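Local coordinates for protein chitinase (Jonesia denitrificans, PDB 5VG1) that probably degrades chitin as part of a multidomain chitinase, this chain being its copper-binding lytic polysaccharide monooxygenase domain, at residues H1-D6 against K73-H78; H78-W83 against F95-Q100. All coordinates share one frame; numbering follows the deposited sequence.

Contact 1 (H1-D6 against K73-H78); sequences HGWVTD and KLTAPH. With CU (copper (II) ion), chain C.
H1 and H78 meet at a copper ion in the histidine brace of lytic polysaccharide monooxygenases, at the end of the antiparallel pair formed by strands 2-6 and 68-74 in the β-sandwich domain. H1 binds the metal through ND1 at 2.6 Å, and H78 through NE2 at 2.5 Å, a bent arrangement with a water as a further ligand. With CG anti to its carbonyl carbon (chi1 -76°), the H1 ring swings to the side of its own amino group. That amino N, normally the third ligand of the brace, stands 3.4 Å from the copper here, too far for a firm coordinate bond. A76 CB also comes near the metal, while A76 O lies 3.2 Å above the centre of the H78 ring. The carbonyl of H1 ties the N-terminus to the loop beyond strand 68-74: H1 O accepts T75 N at 3.0 Å from above the carbonyl plane, and A76 N more weakly.

At G2 the strands come close, CA lying 3.1 Å from K73 O; a β-carbon there would collide with that oxygen and with L74 CD2. W3 and K73 then exchange backbone hydrogen bonds both ways, the one from K73 N to W3 O nearly straight (170°). The indole of W3 runs beside the extended K73 side chain, W3 CH2 touching K73 CD at 3.7 Å. T5 CG2 sits over one face of this indole, near the rim. Replacing W3 with an alanine is likely to leave K73 CD and T5 CG2 without the indole they rest against. T5 CG2 also turns to K73, reaching its CB at 3.9 Å.

Contact 2 (H78-W83 against F95-Q100); sequences HNTSTW and FDQKGQ. With CU (copper (II) ion), chain C.
W83 and F95 pair in the antiparallel hairpin of strands 80-87 and 90-96; beyond strand 90-96 the chain folds into a type I' turn, Q97 to Q100, that packs against residues 79-81. Backbone bonds come first. W83 and F95 form a hydrogen-bonded pair with both N-H groups in the partner's carbonyl plane. S81 O then takes Q97 N at 2.9 Å where segment 78-83 turns a corner at S81, and T80 N reaches Q100 O at 3.0 Å from above its carbonyl plane. At the turn G99, with positive phi, also gives a weak bond to T80 O.

Apolar contact is slighter. T80 CG2 rests 3.4 Å above one face of the W83 ring, offset toward its rim, and also touches Q97 CB; W83 CD1 meets F95 CB at 4.3 Å. W124 also stacks on this indole.

Polar side chains reinforce the turn. N79 ND2 donates to G99 O at 3.2 Å, the oxygen lying in the plane of the amide. D96 OD1 accepts K98 N in an Asx turn, met from above the carboxylate, and OD2 forms a salt bridge with K98 NZ. D96 OD1 and S81 O are two acceptors 2.9 Å apart, a closeness probably eased by the N-H groups of K98 and Q97 that they accept. Q97 crosses W83, its chain bent at chi2 (76°) and its amide plane 84° from the indole, so that OE1 accepts a hydrogen bond from W83 NE1 at 3.1 Å.

Overall arrangement
The two contacts follow one another along the chain and share H78: contact 1 ends on this residue as a copper ligand, and contact 2 begins from it. Their centres lie 13 Å apart. Both contacts touch the copper through H78; contact 1 adds H1, while contact 2 runs on from H78 along the next strand, out toward the periphery of the domain. A direct apolar touch, L74 CD1 against W83 CH2 at 4.1 Å, also joins them where strand 68-74 passes strand 80-87. W124 bridges the pair as well, packing on L74, stacking on W83 and bonding to T80 OG1. The brace is thus connected to the hairpin both through the backbone and through side chains.

Contact 1 (H1-D6 against K73-H78)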
loop_
_atom_site.group_PDB
_atom_site.type_symbol
_atom_site.label_atom_id
_atom_site.label_comp_id
_atom_site.label_asym_id
_atom_site.label_seq_id
_atom_site.Cartn_x
_atom_site.Cartn_y
_atom_site.Cartn_z
ATOM N N HIS A 1 -5.899 -0.240 -10.940
ATOM C CA HIS A 1 -6.242 0.607 -9.802
ATOM C C HIS A 1 -6.709 -0.230 -8.610
ATOM O O HIS A 1 -7.402 -1.234 -8.777
ATOM C CB HIS A 1 -7.324 1.616 -10.196
ATOM C CG HIS A 1 -6.814 2.762 -11.017
ATOM N ND1 HIS A 1 -5.864 2.608 -12.003
ATOM C CD2 HIS A 1 -7.124 4.080 -10.998
ATOM C CE1 HIS A 1 -5.612 3.780 -12.558
ATOM N NE2 HIS A 1 -6.363 4.691 -11.966
ATOM N N GLY A 2 -6.323 0.192 -7.414
ATOM C CA GLY A 2 -6.702 -0.503 -6.199
ATOM C C GLY A 2 -5.835 -0.070 -5.042
ATOM O O GLY A 2 -4.786 0.552 -5.215
ATOM N N TRP A 3 -6.287 -0.415 -3.835
ATOM C CA TRP A 3 -5.577 0.005 -2.634
ATOM C C TRP A 3 -5.825 -0.985 -1.503
ATOM O O TRP A 3 -6.766 -1.783 -1.536
ATOM C CB TRP A 3 -5.985 1.430 -2.220
ATOM C CG TRP A 3 -7.334 1.580 -1.551
ATOM C CD1 TRP A 3 -7.565 1.795 -0.221
ATOM C CD2 TRP A 3 -8.626 1.551 -2.179
ATOM N NE1 TRP A 3 -8.914 1.894 0.018
ATOM C CE2 TRP A 3 -9.586 1.747 -1.166
ATOM C CE3 TRP A 3 -9.063 1.374 -3.496
ATOM C CZ2 TRP A 3 -10.955 1.770 -1.427
ATOM C CZ3 TRP A 3 -10.426 1.397 -3.753
ATOM C CH2 TRP A 3 -11.353 1.594 -2.722
ATOM N N VAL A 4 -4.950 -0.923 -0.502
ATOM C CA VAL A 4 -4.965 -1.848 0.627
ATOM C C VAL A 4 -5.930 -1.310 1.676
ATOM O O VAL A 4 -5.775 -0.181 2.153
ATOM C CB VAL A 4 -3.553 -2.030 1.209
ATOM C CG1 VAL A 4 -3.563 -2.804 2.531
ATOM C CG2 VAL A 4 -2.656 -2.744 0.205
ATOM N N THR A 5 -6.920 -2.122 2.044
ATOM C CA THR A 5 -7.978 -1.682 2.944
ATOM C C THR A 5 -7.781 -2.115 4.390
ATOM O O THR A 5 -8.276 -1.437 5.296
ATOM C CB THR A 5 -9.334 -2.207 2.463
ATOM O OG1 THR A 5 -9.276 -3.631 2.332
ATOM C CG2 THR A 5 -9.710 -1.590 1.123
ATOM N N ASP A 6 -7.079 -3.216 4.638
ATOM C CA ASP A 6 -6.950 -3.740 5.997
ATOM C C ASP A 6 -5.628 -4.496 6.188
ATOM O O ASP A 6 -5.407 -5.513 5.537
ATOM C CB ASP A 6 -8.124 -4.665 6.323
ATOM C CG ASP A 6 -8.118 -5.123 7.770
ATOM O OD1 ASP A 6 -7.950 -4.269 8.665
ATOM O OD2 ASP A 6 -8.275 -6.339 8.011
ATOM N N LYS A 73 -8.320 -4.140 -2.256
ATOM C CA LYS A 73 -9.528 -3.960 -3.056
ATOM C C LYS A 73 -9.120 -3.412 -4.416
ATOM O O LYS A 73 -8.597 -2.297 -4.507
ATOM C CB LYS A 73 -10.531 -3.019 -2.382
ATOM C CG LYS A 73 -11.765 -2.734 -3.247
ATOM C CD LYS A 73 -12.792 -1.856 -2.543
ATOM C CE LYS A 73 -13.990 -1.570 -3.446
ATOM N NZ LYS A 73 -15.022 -0.716 -2.789
ATOM N N LEU A 74 -9.357 -4.194 -5.466
ATOM C CA LEU A 74 -9.030 -3.794 -6.827
ATOM C C LEU A 74 -10.297 -3.373 -7.558
ATOM O O LEU A 74 -11.316 -4.070 -7.500
ATOM C CB LEU A 74 -8.342 -4.931 -7.586
ATOM C CG LEU A 74 -7.215 -5.671 -6.863
ATOM C CD1 LEU A 74 -6.541 -6.650 -7.813
ATOM C CD2 LEU A 74 -6.191 -4.710 -6.279
ATOM N N THR A 75 -10.232 -2.231 -8.243
ATOM C CA THR A 75 -11.312 -1.794 -9.116
ATOM C C THR A 75 -11.070 -2.158 -10.573
ATOM O O THR A 75 -12.034 -2.269 -11.337
ATOM C CB THR A 75 -11.511 -0.275 -9.009
ATOM O OG1 THR A 75 -10.334 0.404 -9.465
ATOM C CG2 THR A 75 -11.805 0.130 -7.569
ATOM N N ALA A 76 -9.812 -2.349 -10.968
ATOM C CA ALA A 76 -9.466 -2.754 -12.329
ATOM C C ALA A 76 -8.308 -3.736 -12.228
ATOM O O ALA A 76 -7.139 -3.336 -12.163
ATOM C CB ALA A 76 -9.105 -1.551 -13.202
ATOM N N PRO A 77 -8.627 -5.168 -12.208
ATOM C CA PRO A 77 -7.587 -6.178 -11.918
ATOM C C PRO A 77 -6.653 -6.451 -13.096
ATOM O O PRO A 77 -6.833 -7.363 -13.901
ATOM C CB PRO A 77 -8.417 -7.411 -11.554
ATOM C CG PRO A 77 -9.644 -7.276 -12.394
ATOM C CD PRO A 77 -9.930 -5.793 -12.497
ATOM N N HIS A 78 -5.609 -5.633 -13.200
ATOM C CA HIS A 78 -4.641 -5.792 -14.276
ATOM C C HIS A 78 -3.819 -7.058 -14.085
ATOM O O HIS A 78 -3.505 -7.453 -12.959
ATOM C CB HIS A 78 -3.713 -4.581 -14.343
ATOM C CG HIS A 78 -4.434 -3.273 -14.375
ATOM N ND1 HIS A 78 -5.305 -2.930 -15.386
ATOM C CD2 HIS A 78 -4.416 -2.224 -13.520
ATOM C CE1 HIS A 78 -5.792 -1.724 -15.152
ATOM N NE2 HIS A 78 -5.267 -1.274 -14.026
HETATM CU CU CU C . -6.208 1.100 -14.046
HETATM O O HOH W 1 -8.261 1.436 -15.379
#

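Contact 2 (H78-W83 against F95-Q100)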
loop_
_atom_site.group_PDB
_atom_site.type_symbol
_atom_site.label_atom_id
_atom_site.label_comp_id
_atom_site.label_asym_id
_atom_site.label_seq_id
_atom_site.Cartn_x
_atom_site.Cartn_y
_atom_site.Cartn_z
ATOM N N HIS A 78 -5.609 -5.633 -13.200
ATOM C CA HIS A 78 -4.641 -5.792 -14.276
ATOM C C HIS A 78 -3.819 -7.058 -14.085
ATOM O O HIS A 78 -3.505 -7.453 -12.959
ATOM C CB HIS A 78 -3.713 -4.581 -14.343
ATOM C CG HIS A 78 -4.434 -3.273 -14.375
ATOM N ND1 HIS A 78 -5.305 -2.930 -15.386
ATOM C CD2 HIS A 78 -4.416 -2.224 -13.520
ATOM C CE1 HIS A 78 -5.792 -1.724 -15.152
ATOM N NE2 HIS A 78 -5.267 -1.274 -14.026
ATOM N N ASN A 79 -3.475 -7.698 -15.201
ATOM C CA ASN A 79 -2.483 -8.763 -15.179
ATOM C C ASN A 79 -1.263 -8.305 -14.391
ATOM O O ASN A 79 -0.774 -7.187 -14.574
ATOM C CB ASN A 79 -2.093 -9.155 -16.604
ATOM C CG ASN A 79 -3.261 -9.718 -17.392
ATOM O OD1 ASN A 79 -4.107 -8.974 -17.888
ATOM N ND2 ASN A 79 -3.308 -11.038 -17.516
ATOM N N THR A 80 -0.777 -9.174 -13.511
ATOM C CA THR A 80 0.171 -8.786 -12.478
ATOM C C THR A 80 1.399 -9.681 -12.527
ATOM O O THR A 80 1.290 -10.889 -12.752
ATOM C CB THR A 80 -0.484 -8.857 -11.089
ATOM O OG1 THR A 80 -1.548 -7.900 -11.016
ATOM C CG2 THR A 80 0.522 -8.575 -9.976
ATOM N N SER A 81 2.567 -9.077 -12.309
ATOM C CA SER A 81 3.823 -9.835 -12.239
ATOM C C SER A 81 4.087 -10.269 -10.802
ATOM O O SER A 81 4.000 -11.461 -10.480
ATOM C CB SER A 81 4.977 -8.997 -12.795
ATOM O OG SER A 81 5.241 -7.874 -11.973
ATOM N N THR A 82 4.408 -9.320 -9.922
ATOM C CA THR A 82 4.657 -9.626 -8.520
ATOM C C THR A 82 3.998 -8.594 -7.613
ATOM O O THR A 82 3.731 -7.458 -8.012
ATOM C CB THR A 82 6.158 -9.677 -8.198
ATOM O OG1 THR A 82 6.813 -8.524 -8.744
ATOM C CG2 THR A 82 6.793 -10.943 -8.747
ATOM N N TRP A 83 3.742 -9.021 -6.377
ATOM C CA TRP A 83 3.389 -8.133 -5.275
ATOM C C TRP A 83 4.556 -8.124 -4.295
ATOM O O TRP A 83 4.907 -9.171 -3.740
ATOM C CB TRP A 83 2.108 -8.583 -4.568
ATOM C CG TRP A 83 0.942 -8.903 -5.461
ATOM C CD1 TRP A 83 0.762 -10.037 -6.199
ATOM C CD2 TRP A 83 -0.215 -8.086 -5.694
ATOM N NE1 TRP A 83 -0.428 -9.975 -6.881
ATOM C CE2 TRP A 83 -1.048 -8.788 -6.589
ATOM C CE3 TRP A 83 -0.624 -6.830 -5.235
ATOM C CZ2 TRP A 83 -2.265 -8.275 -7.035
ATOM C CZ3 TRP A 83 -1.834 -6.323 -5.681
ATOM C CH2 TRP A 83 -2.640 -7.045 -6.570
ATOM N N PHE A 95 5.320 -12.136 -3.625
ATOM C CA PHE A 95 4.319 -13.044 -4.168
ATOM C C PHE A 95 4.339 -12.932 -5.684
ATOM O O PHE A 95 4.319 -11.823 -6.227
ATOM C CB PHE A 95 2.919 -12.727 -3.635
ATOM C CG PHE A 95 2.750 -12.991 -2.169
ATOM C CD1 PHE A 95 3.120 -12.041 -1.234
ATOM C CD2 PHE A 95 2.209 -14.187 -1.726
ATOM C CE1 PHE A 95 2.960 -12.280 0.118
ATOM C CE2 PHE A 95 2.047 -14.433 -0.376
ATOM C CZ PHE A 95 2.423 -13.477 0.547
ATOM N N ASP A 96 4.378 -14.074 -6.361
ATOM C CA ASP A 96 4.384 -14.116 -7.816
ATOM C C ASP A 96 2.988 -14.451 -8.318
ATOM O O ASP A 96 2.401 -15.460 -7.910
ATOM C CB ASP A 96 5.394 -15.142 -8.334
ATOM C CG ASP A 96 5.552 -15.093 -9.841
ATOM O OD1 ASP A 96 5.114 -14.097 -10.455
ATOM O OD2 ASP A 96 6.119 -16.049 -10.411
ATOM N N GLN A 97 2.456 -13.603 -9.195
ATOM C CA GLN A 97 1.176 -13.854 -9.839
ATOM C C GLN A 97 1.338 -14.469 -11.223
ATOM O O GLN A 97 0.335 -14.809 -11.859
ATOM C CB GLN A 97 0.369 -12.554 -9.936
ATOM C CG GLN A 97 -1.129 -12.759 -10.133
ATOM C CD GLN A 97 -1.837 -13.181 -8.860
ATOM O OE1 GLN A 97 -1.498 -12.726 -7.766
ATOM N NE2 GLN A 97 -2.819 -14.063 -8.994
ATOM N N LYS A 98 2.575 -14.620 -11.704
ATOM C CA LYS A 98 2.853 -15.330 -12.952
ATOM C C LYS A 98 2.215 -14.637 -14.153
ATOM O O LYS A 98 1.909 -15.278 -15.161
ATOM C CB LYS A 98 2.377 -16.782 -12.864
ATOM C CG LYS A 98 2.859 -17.504 -11.616
ATOM C CD LYS A 98 3.349 -18.907 -11.932
ATOM C CE LYS A 98 4.132 -19.496 -10.767
ATOM N NZ LYS A 98 5.607 -19.478 -11.012
ATOM N N GLY A 99 2.015 -13.326 -14.059
ATOM C CA GLY A 99 1.420 -12.573 -15.144
ATOM C C GLY A 99 -0.072 -12.745 -15.299
ATOM O O GLY A 99 -0.622 -12.339 -16.329
ATOM N N GLN A 100 -0.746 -13.328 -14.313
ATOM C CA GLN A 100 -2.174 -13.591 -14.401
ATOM C C GLN A 100 -2.989 -12.434 -13.825
ATOM O O GLN A 100 -2.485 -11.587 -13.083
ATOM C CB GLN A 100 -2.526 -14.886 -13.666
ATOM C CG GLN A 100 -1.808 -16.126 -14.180
ATOM C CD GLN A 100 -2.112 -17.356 -13.345
ATOM O OE1 GLN A 100 -2.942 -17.312 -12.436
ATOM N NE2 GLN A 100 -1.436 -18.459 -13.644
HETATM CU CU CU C . -6.208 1.100 -14.046
HETATM O O HOH W 1 -8.261 1.436 -15.379
#